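Local atomic coordinates of FixK2 protein (Bradyrhizobium japonicum, PDB entry 4I2O), a protein that binds DNA as a two-subunit transcription regulator of the CRP/FNR superfamily and probably controls genes linked to nitrogen fixation. Residues 59-64 / 89-94; 39-44 / 112-117; 67-72 / 102-107. The protein carries 1 engineered substitution. All coordinates share one frame; numbering follows the deposited sequence.

Contact 1 of 3, residues 59-64 / 89-94; sequences EYVYQV and GDVFGL
Y62 and F92 face each other as an antiparallel hydrogen-bonded pair, the point at which strand 91-92 joins strand 60-64. Y62 N donates to F92 O over 2.9 Å, and F92 N returns the bond to Y62 O. At the C-terminal end of strand 60-64, V64 N reaches D90 O and G89 N reaches V64 O, pinning the turn into strand 91-92.

The CG of F92 is set between the backbone N and the carbonyl carbon (chi1 66°), which swings the ring back over strand 60-64. CD2 lies near Y62 O and V64 CG2, and CE2 comes to 3.5 Å from the same methyl. On the other flank CD1 and CE1 lie toward Y62 CB, with CE1 also near Y62 CG. CZ, at the far end, meets Y62 CB at 3.5 Å, and this CB sits over one face of the ring, offset toward its rim, in a CH-pi contact. The two aromatic planes lie within 14° of each other but are slid apart, barely overlapping. An alanine in place of F92 is likely to leave Y62 CB and V64 CG2 without the surface they rest on and open a gap on that face of the sheet.

On the sheet face carrying Q63 and V91, V61 CG1 touches V91 CG1 at 3.7 Å, while V61 CG2 reaches L94 CD1. Q63 extends its chain to bring NE2 to 3.0 Å from G89 O, a bond straight at the hydrogen (165°) although the donor stands above the carbonyl plane. H86 stacks on F92, and L94 packs on W135 of the second subunit. Directional backbone bonds thus fix the register of a short edge strand, and apolar and CH-pi contacts bury the sheet face that carries Y62 and F92.

Contact 2 of 3, residues 39-44 / 112-117; sequences VATEFS and VRLVKR
Four main-chain hydrogen bonds tie T41 and F43 to L114 and V112. T41 and L114 exchange two of them, T41 N to L114 O at 3.0 Å and L114 N to T41 O at 2.9 Å. F43 and V112 form the second such pair, with V112 N meeting F43 O at 2.9 Å. Weaker CA-H...O contacts fill in between, as where R113 CA approaches T41 O at 3.2 Å.

Apolar contacts are few and small. A40 CB lies against V115 CG1 at 3.8 Å. F43 CB touches V112 CG2 and L114 CD2, but the phenyl ring leads away from strand 110-116, its CG anti to the backbone N (chi1 -156°), and meets Y45 instead.

Among the side chains, one polar atom lies against carbon: T41 OG1 comes to 3.3 Å from L114 CD1, their side chains crossing at a slant. On the opposite edge of strand 110-116, R113 and V115 bond through the backbone to Q63 and V61.

With T41, E42, F43 and R113 all exposed, cohesion here rests chiefly on backbone hydrogen bonding, and side chains add only a thin apolar layer to this outermost strand of the sheet.

Contact 3 of 3, residues 67-72 / 102-107; sequences GAVRSY and LAAEAI
The guanidinium of R70 has A106 O over one face, and two partners lie in its plane at the edge: E105 OE1 and a water. NE and NH2 both donate to E105 OE1, each at 3.0 Å, a side-on salt bridge in which one carboxylate oxygen takes two N-H groups. The carboxylate stands nearly perpendicular to the guanidinium, its plane turned by 82°; NE meets OE1 close to the C-O axis, whereas NH2 comes from above the carboxylate plane. NH1 donates a hydrogen bond to the water, which in turn donates to I107 O at 2.7 Å.

The Y72 ring carries A103 CB over one face, 3.5 Å from CZ. CG of Y72 lies between backbone N and carbonyl carbon (chi1 63°), a setting that lays the ring over A103 and brings OH to 3.2 Å from E105 OE2.

Beneath these groups the strands pair in strict antiparallel alternation: R70 exchanges two backbone bonds with E105, and Y72 two with A103, while I107 N reaches A68 O at 2.8 Å. On the other sheet face V69 CG1 rests on A104 CB at 4.0 Å.

D186 and D48 are further acidic partners of R70 and probably offset both its charge and that of the nearby R80. D186 belongs to helix 184-191 in the DNA-binding region, so the bridge from R70 joins the sheet to it. Strands 69-74 and 103-106 are neighbours in one of the two antiparallel sheets of the jelly-roll beta-barrel of the cyclic nucleotide-binding fold that CRP/FNR regulators share.

How the contacts relate
All three contacts pair antiparallel strands in the same jelly-roll domain, yet their chemistry follows their depth. Contact 3 is buried and unites two strands of one sheet, adding a salt bridge to its backbone bonds. Contact 1 is partly buried and contact 2 lies at the surface; they share the other sheet, where strands 60-64 and 110-116 run side by side, and E59 O probably bonds to R117 N. Contact 1 adds aromatic and aliphatic packing to its backbone bonds, whereas contact 2 depends mostly on main-chain bonds. F92 and V64 touch V69, and F92 also meets A104, so the two sheets pack together where contacts 1 and 3 meet; contacts 2 and 3 do not touch.

Contact 1 of 3, residues 59-64 / 89-94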
loop_
_atom_site.group_PDB
_atom_site.type_symbol
_atom_site.label_atom_id
_atom_site.label_comp_id
_atom_site.label_asym_id
_atom_site.label_seq_id
_atom_site.Cartn_x
_atom_site.Cartn_y
_atom_site.Cartn_z
ATOM N N GLU A 59 20.627 -5.869 0.834
ATOM C CA GLU A 59 21.697 -6.619 1.475
ATOM C C GLU A 59 21.650 -6.546 3.008
ATOM O O GLU A 59 22.053 -7.492 3.713
ATOM C CB GLU A 59 23.021 -6.066 0.972
ATOM C CG GLU A 59 24.233 -6.859 1.370
ATOM C CD GLU A 59 25.496 -6.362 0.660
ATOM O OE1 GLU A 59 25.355 -5.586 -0.318
ATOM O OE2 GLU A 59 26.616 -6.751 1.081
ATOM N N TYR A 60 21.139 -5.439 3.511
ATOM C CA TYR A 60 21.018 -5.229 4.949
ATOM C C TYR A 60 19.602 -4.919 5.363
ATOM O O TYR A 60 18.797 -4.478 4.540
ATOM C CB TYR A 60 21.950 -4.096 5.417
ATOM C CG TYR A 60 23.354 -4.459 5.143
ATOM C CD1 TYR A 60 24.079 -5.231 6.049
ATOM C CD2 TYR A 60 23.966 -4.069 3.961
ATOM C CE1 TYR A 60 25.358 -5.595 5.774
ATOM C CE2 TYR A 60 25.259 -4.430 3.685
ATOM C CZ TYR A 60 25.944 -5.186 4.595
ATOM O OH TYR A 60 27.231 -5.563 4.319
ATOM N N VAL A 61 19.288 -5.205 6.630
ATOM C CA VAL A 61 18.024 -4.811 7.254
ATOM C C VAL A 61 18.422 -3.947 8.431
ATOM O O VAL A 61 19.462 -4.185 9.034
ATOM C CB VAL A 61 17.224 -6.027 7.728
ATOM C CG1 VAL A 61 15.866 -5.607 8.287
ATOM C CG2 VAL A 61 16.999 -6.994 6.532
ATOM N N TYR A 62 17.587 -2.970 8.760
ATOM C CA TYR A 62 17.979 -1.848 9.641
ATOM C C TYR A 62 16.947 -1.586 10.739
ATOM O O TYR A 62 15.748 -1.824 10.543
ATOM C CB TYR A 62 18.020 -0.554 8.811
ATOM C CG TYR A 62 18.897 -0.598 7.565
ATOM C CD1 TYR A 62 20.179 -0.056 7.577
ATOM C CD2 TYR A 62 18.446 -1.180 6.390
ATOM C CE1 TYR A 62 21.017 -0.117 6.413
ATOM C CE2 TYR A 62 19.248 -1.230 5.241
ATOM C CZ TYR A 62 20.525 -0.697 5.261
ATOM O OH TYR A 62 21.287 -0.753 4.093
ATOM N N GLN A 63 17.389 -1.049 11.876
ATOM C CA GLN A 63 16.442 -0.646 12.901
ATOM C C GLN A 63 16.858 0.739 13.359
ATOM O O GLN A 63 18.025 0.961 13.670
ATOM C CB GLN A 63 16.434 -1.644 14.065
ATOM C CG GLN A 63 15.492 -1.223 15.182
ATOM C CD GLN A 63 15.561 -2.143 16.365
ATOM O OE1 GLN A 63 16.655 -2.599 16.750
ATOM N NE2 GLN A 63 14.398 -2.440 16.959
ATOM N N VAL A 64 15.940 1.707 13.334
ATOM C CA VAL A 64 16.300 3.050 13.876
ATOM C C VAL A 64 16.577 2.972 15.377
ATOM O O VAL A 64 15.783 2.400 16.140
ATOM C CB VAL A 64 15.155 4.053 13.574
ATOM C CG1 VAL A 64 15.510 5.446 13.996
ATOM C CG2 VAL A 64 14.767 4.052 12.071
ATOM N N GLY A 89 13.168 2.454 17.121
ATOM C CA GLY A 89 12.693 1.105 17.351
ATOM C C GLY A 89 12.124 0.445 16.091
ATOM O O GLY A 89 12.020 -0.784 16.028
ATOM N N ASP A 90 11.763 1.229 15.084
ATOM C CA ASP A 90 11.157 0.642 13.884
ATOM C C ASP A 90 12.189 -0.091 13.042
ATOM O O ASP A 90 13.288 0.404 12.830
ATOM C CB ASP A 90 10.534 1.728 12.984
ATOM C CG ASP A 90 9.233 2.303 13.534
ATOM O OD1 ASP A 90 8.627 1.730 14.473
ATOM O OD2 ASP A 90 8.783 3.342 12.987
ATOM N N VAL A 91 11.821 -1.250 12.490
ATOM C CA VAL A 91 12.709 -1.950 11.571
ATOM C C VAL A 91 12.362 -1.608 10.145
ATOM O O VAL A 91 11.163 -1.446 9.833
ATOM C CB VAL A 91 12.623 -3.449 11.783
ATOM C CG1 VAL A 91 13.387 -4.186 10.654
ATOM C CG2 VAL A 91 13.191 -3.803 13.161
ATOM N N PHE A 92 13.361 -1.433 9.267
ATOM C CA PHE A 92 13.038 -1.118 7.871
ATOM C C PHE A 92 14.059 -1.763 6.945
ATOM O O PHE A 92 15.137 -2.228 7.365
ATOM C CB PHE A 92 12.930 0.407 7.640
ATOM C CG PHE A 92 14.250 1.157 7.816
ATOM C CD1 PHE A 92 15.020 1.485 6.703
ATOM C CD2 PHE A 92 14.697 1.555 9.082
ATOM C CE1 PHE A 92 16.204 2.177 6.832
ATOM C CE2 PHE A 92 15.934 2.244 9.257
ATOM C CZ PHE A 92 16.696 2.571 8.132
ATOM N N GLY A 93 13.690 -1.829 5.681
ATOM C CA GLY A 93 14.557 -2.351 4.635
ATOM C C GLY A 93 14.481 -3.843 4.456
ATOM O O GLY A 93 15.248 -4.398 3.659
ATOM N N LEU A 94 13.587 -4.511 5.203
ATOM C CA LEU A 94 13.364 -5.952 5.051
ATOM C C LEU A 94 12.644 -6.240 3.734
ATOM O O LEU A 94 11.582 -5.657 3.450
ATOM C CB LEU A 94 12.531 -6.519 6.219
ATOM C CG LEU A 94 12.284 -8.046 6.171
ATOM C CD1 LEU A 94 13.565 -8.884 6.292
ATOM C CD2 LEU A 94 11.257 -8.392 7.246
#

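Contact 2 of 3, residues 39-44 / 112-117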
loop_
_atom_site.group_PDB
_atom_site.type_symbol
_atom_site.label_atom_id
_atom_site.label_comp_id
_atom_site.label_asym_id
_atom_site.label_seq_id
_atom_site.Cartn_x
_atom_site.Cartn_y
_atom_site.Cartn_z
ATOM N N VAL A 39 24.240 -11.020 15.313
ATOM C CA VAL A 39 25.013 -9.843 15.741
ATOM C C VAL A 39 24.760 -8.567 14.903
ATOM O O VAL A 39 25.004 -8.508 13.680
ATOM C CB VAL A 39 26.543 -10.149 15.830
ATOM C CG1 VAL A 39 27.128 -10.475 14.448
ATOM C CG2 VAL A 39 27.281 -8.986 16.495
ATOM N N ALA A 40 24.216 -7.547 15.549
ATOM C CA ALA A 40 23.917 -6.322 14.813
ATOM C C ALA A 40 25.147 -5.413 14.888
ATOM O O ALA A 40 25.951 -5.527 15.840
ATOM C CB ALA A 40 22.672 -5.611 15.378
ATOM N N THR A 41 25.316 -4.544 13.889
ATOM C CA THR A 41 26.394 -3.546 13.908
ATOM C C THR A 41 25.747 -2.141 13.871
ATOM O O THR A 41 24.600 -1.997 13.556
ATOM C CB THR A 41 27.458 -3.781 12.768
ATOM O OG1 THR A 41 26.866 -3.623 11.476
ATOM C CG2 THR A 41 28.010 -5.198 12.826
ATOM N N GLU A 42 26.468 -1.113 14.299
ATOM C CA GLU A 42 25.872 0.200 14.417
ATOM C C GLU A 42 26.347 1.050 13.249
ATOM O O GLU A 42 27.491 0.863 12.785
ATOM C CB GLU A 42 26.379 0.819 15.730
ATOM C CG GLU A 42 25.648 0.385 16.991
ATOM C CD GLU A 42 26.405 0.804 18.266
ATOM O OE1 GLU A 42 27.336 0.083 18.692
ATOM O OE2 GLU A 42 26.063 1.866 18.827
ATOM N N PHE A 43 25.541 2.018 12.810
ATOM C CA PHE A 43 26.011 2.961 11.793
ATOM C C PHE A 43 25.215 4.239 11.889
ATOM O O PHE A 43 24.134 4.200 12.362
ATOM C CB PHE A 43 25.759 2.397 10.399
ATOM C CG PHE A 43 26.671 2.960 9.364
ATOM C CD1 PHE A 43 27.989 2.533 9.297
ATOM C CD2 PHE A 43 26.210 3.911 8.445
ATOM C CE1 PHE A 43 28.850 3.056 8.354
ATOM C CE2 PHE A 43 27.059 4.438 7.481
ATOM C CZ PHE A 43 28.389 4.007 7.440
ATOM N N SER A 44 25.745 5.376 11.434
ATOM C CA SER A 44 24.930 6.587 11.490
ATOM C C SER A 44 24.880 7.267 10.138
ATOM O O SER A 44 25.848 7.148 9.355
ATOM C CB SER A 44 25.536 7.544 12.528
ATOM O OG SER A 44 25.379 7.000 13.822
ATOM N N VAL A 112 21.441 3.778 13.415
ATOM C CA VAL A 112 20.679 2.566 13.199
ATOM C C VAL A 112 21.503 1.380 13.718
ATOM O O VAL A 112 22.730 1.471 13.953
ATOM C CB VAL A 112 20.382 2.347 11.710
ATOM C CG1 VAL A 112 19.481 3.511 11.161
ATOM C CG2 VAL A 112 21.705 2.194 10.934
ATOM N N ARG A 113 20.829 0.259 13.896
ATOM C CA ARG A 113 21.544 -1.031 14.018
ATOM C C ARG A 113 21.232 -1.767 12.708
ATOM O O ARG A 113 20.149 -1.578 12.120
ATOM C CB ARG A 113 21.012 -1.834 15.202
ATOM C CG ARG A 113 21.197 -1.139 16.552
ATOM C CD ARG A 113 20.817 -1.986 17.767
ATOM N NE ARG A 113 19.697 -2.898 17.543
ATOM C CZ ARG A 113 19.258 -3.768 18.457
ATOM N NH1 ARG A 113 19.840 -3.828 19.654
ATOM N NH2 ARG A 113 18.236 -4.582 18.187
ATOM N N LEU A 114 22.150 -2.592 12.203
ATOM C CA LEU A 114 21.797 -3.352 10.993
ATOM C C LEU A 114 22.358 -4.758 11.037
ATOM O O LEU A 114 23.305 -5.008 11.749
ATOM C CB LEU A 114 22.228 -2.639 9.707
ATOM C CG LEU A 114 23.683 -2.156 9.640
ATOM C CD1 LEU A 114 24.596 -3.230 9.157
ATOM C CD2 LEU A 114 23.765 -0.957 8.724
ATOM N N VAL A 115 21.753 -5.661 10.265
ATOM C CA VAL A 115 22.183 -7.049 10.213
ATOM C C VAL A 115 22.189 -7.441 8.756
ATOM O O VAL A 115 21.457 -6.864 7.971
ATOM C CB VAL A 115 21.208 -7.976 10.970
ATOM C CG1 VAL A 115 21.282 -7.715 12.484
ATOM C CG2 VAL A 115 19.834 -7.767 10.498
ATOM N N LYS A 116 23.017 -8.409 8.381
ATOM C CA LYS A 116 22.958 -8.855 6.999
ATOM C C LYS A 116 21.652 -9.603 6.759
ATOM O O LYS A 116 21.230 -10.420 7.580
ATOM C CB LYS A 116 24.117 -9.760 6.611
ATOM C CG LYS A 116 25.463 -9.122 6.767
ATOM C CD LYS A 116 26.551 -9.926 6.053
ATOM C CE LYS A 116 27.923 -9.344 6.389
ATOM N NZ LYS A 116 28.194 -9.394 7.859
ATOM N N ARG A 117 21.024 -9.283 5.640
ATOM C CA ARG A 117 19.861 -10.025 5.176
ATOM C C ARG A 117 20.163 -11.541 5.115
ATOM O O ARG A 117 19.335 -12.368 5.509
ATOM C CB ARG A 117 19.429 -9.475 3.824
ATOM C CG ARG A 117 18.286 -10.214 3.154
ATOM C CD ARG A 117 17.012 -10.267 3.985
ATOM N NE ARG A 117 15.923 -10.882 3.209
ATOM C CZ ARG A 117 15.893 -12.166 2.832
ATOM N NH1 ARG A 117 16.898 -12.994 3.123
ATOM N NH2 ARG A 117 14.863 -12.634 2.144
#

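Contact 3 of 3, residues 67-72 / 102-107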
loop_
_atom_site.group_PDB
_atom_site.type_symbol
_atom_site.label_atom_id
_atom_site.label_comp_id
_atom_site.label_asym_id
_atom_site.label_seq_id
_atom_site.Cartn_x
_atom_site.Cartn_y
_atom_site.Cartn_z
ATOM N N GLY A 67 16.819 9.141 15.832
ATOM C CA GLY A 67 16.535 9.873 14.605
ATOM C C GLY A 67 15.282 9.415 13.858
ATOM O O GLY A 67 14.284 9.096 14.472
ATOM N N ALA A 68 15.312 9.475 12.533
ATOM C CA ALA A 68 14.091 9.216 11.740
ATOM C C ALA A 68 14.480 9.045 10.289
ATOM O O ALA A 68 15.396 9.725 9.801
ATOM C CB ALA A 68 13.084 10.404 11.893
ATOM N N VAL A 69 13.719 8.203 9.596
ATOM C CA VAL A 69 14.038 7.840 8.205
ATOM C C VAL A 69 12.756 7.960 7.373
ATOM O O VAL A 69 11.679 7.635 7.843
ATOM C CB VAL A 69 14.584 6.381 8.183
ATOM C CG1 VAL A 69 14.822 5.884 6.711
ATOM C CG2 VAL A 69 15.943 6.319 8.964
ATOM N N ARG A 70 12.873 8.394 6.129
ATOM C CA ARG A 70 11.710 8.305 5.208
ATOM C C ARG A 70 11.961 7.318 4.080
ATOM O O ARG A 70 13.061 7.280 3.541
ATOM C CB ARG A 70 11.403 9.706 4.639
ATOM C CG ARG A 70 12.618 10.361 3.939
ATOM C CD ARG A 70 12.292 11.813 3.324
ATOM N NE ARG A 70 13.543 12.391 2.860
ATOM C CZ ARG A 70 14.230 13.350 3.499
ATOM N NH1 ARG A 70 13.746 13.996 4.557
ATOM N NH2 ARG A 70 15.403 13.730 3.024
ATOM N N SER A 71 10.942 6.529 3.720
ATOM C CA SER A 71 11.011 5.592 2.596
ATOM C C SER A 71 10.079 6.166 1.547
ATOM O O SER A 71 8.959 6.543 1.896
ATOM C CB SER A 71 10.480 4.170 2.978
ATOM O OG SER A 71 11.434 3.478 3.795
ATOM N N TYR A 72 10.536 6.232 0.290
ATOM C CA TYR A 72 9.756 6.899 -0.756
ATOM C C TYR A 72 10.028 6.378 -2.151
ATOM O O TYR A 72 11.016 5.638 -2.420
ATOM C CB TYR A 72 10.059 8.399 -0.709
ATOM C CG TYR A 72 11.476 8.665 -1.001
ATOM C CD1 TYR A 72 11.911 8.866 -2.309
ATOM C CD2 TYR A 72 12.428 8.628 0.034
ATOM C CE1 TYR A 72 13.261 9.069 -2.589
ATOM C CE2 TYR A 72 13.744 8.814 -0.228
ATOM C CZ TYR A 72 14.162 9.027 -1.524
ATOM O OH TYR A 72 15.495 9.214 -1.749
ATOM N N LEU A 102 11.736 0.699 -2.280
ATOM C CA LEU A 102 11.641 2.107 -1.982
ATOM C C LEU A 102 13.063 2.559 -1.639
ATOM O O LEU A 102 13.869 1.755 -1.178
ATOM C CB LEU A 102 10.732 2.391 -0.763
ATOM C CG LEU A 102 9.218 2.436 -1.105
ATOM C CD1 LEU A 102 8.696 1.045 -1.240
ATOM C CD2 LEU A 102 8.370 3.169 -0.109
ATOM N N ALA A 103 13.352 3.819 -1.864
ATOM C CA ALA A 103 14.607 4.424 -1.388
ATOM C C ALA A 103 14.386 4.804 0.071
ATOM O O ALA A 103 13.242 4.917 0.509
ATOM C CB ALA A 103 14.925 5.654 -2.221
ATOM N N ALA A 104 15.475 5.034 0.837
ATOM C CA ALA A 104 15.321 5.409 2.248
ATOM C C ALA A 104 16.374 6.434 2.489
ATOM O O ALA A 104 17.519 6.263 2.022
ATOM C CB ALA A 104 15.583 4.182 3.210
ATOM N N GLU A 105 16.002 7.486 3.210
ATOM C CA GLU A 105 16.922 8.594 3.510
ATOM C C GLU A 105 16.743 8.999 4.936
ATOM O O GLU A 105 15.640 9.014 5.452
ATOM C CB GLU A 105 16.581 9.847 2.662
ATOM C CG GLU A 105 17.214 9.928 1.302
ATOM C CD GLU A 105 16.720 11.125 0.482
ATOM O OE1 GLU A 105 15.628 11.670 0.801
ATOM O OE2 GLU A 105 17.402 11.478 -0.519
ATOM N N ALA A 106 17.841 9.408 5.580
ATOM C CA ALA A 106 17.728 9.976 6.922
ATOM C C ALA A 106 17.040 11.335 6.853
ATOM O O ALA A 106 17.418 12.170 6.055
ATOM C CB ALA A 106 19.116 10.132 7.569
ATOM N N ILE A 107 16.042 11.553 7.717
ATOM C CA ILE A 107 15.333 12.845 7.790
ATOM C C ILE A 107 16.142 13.836 8.621
ATOM O O ILE A 107 16.159 15.050 8.332
ATOM C CB ILE A 107 13.954 12.675 8.398
ATOM C CG1 ILE A 107 13.114 11.781 7.479
ATOM C CG2 ILE A 107 13.224 14.014 8.520
ATOM C CD1 ILE A 107 11.829 11.292 8.194
HETATM O O HOH W 1 15.459 16.076 5.943
#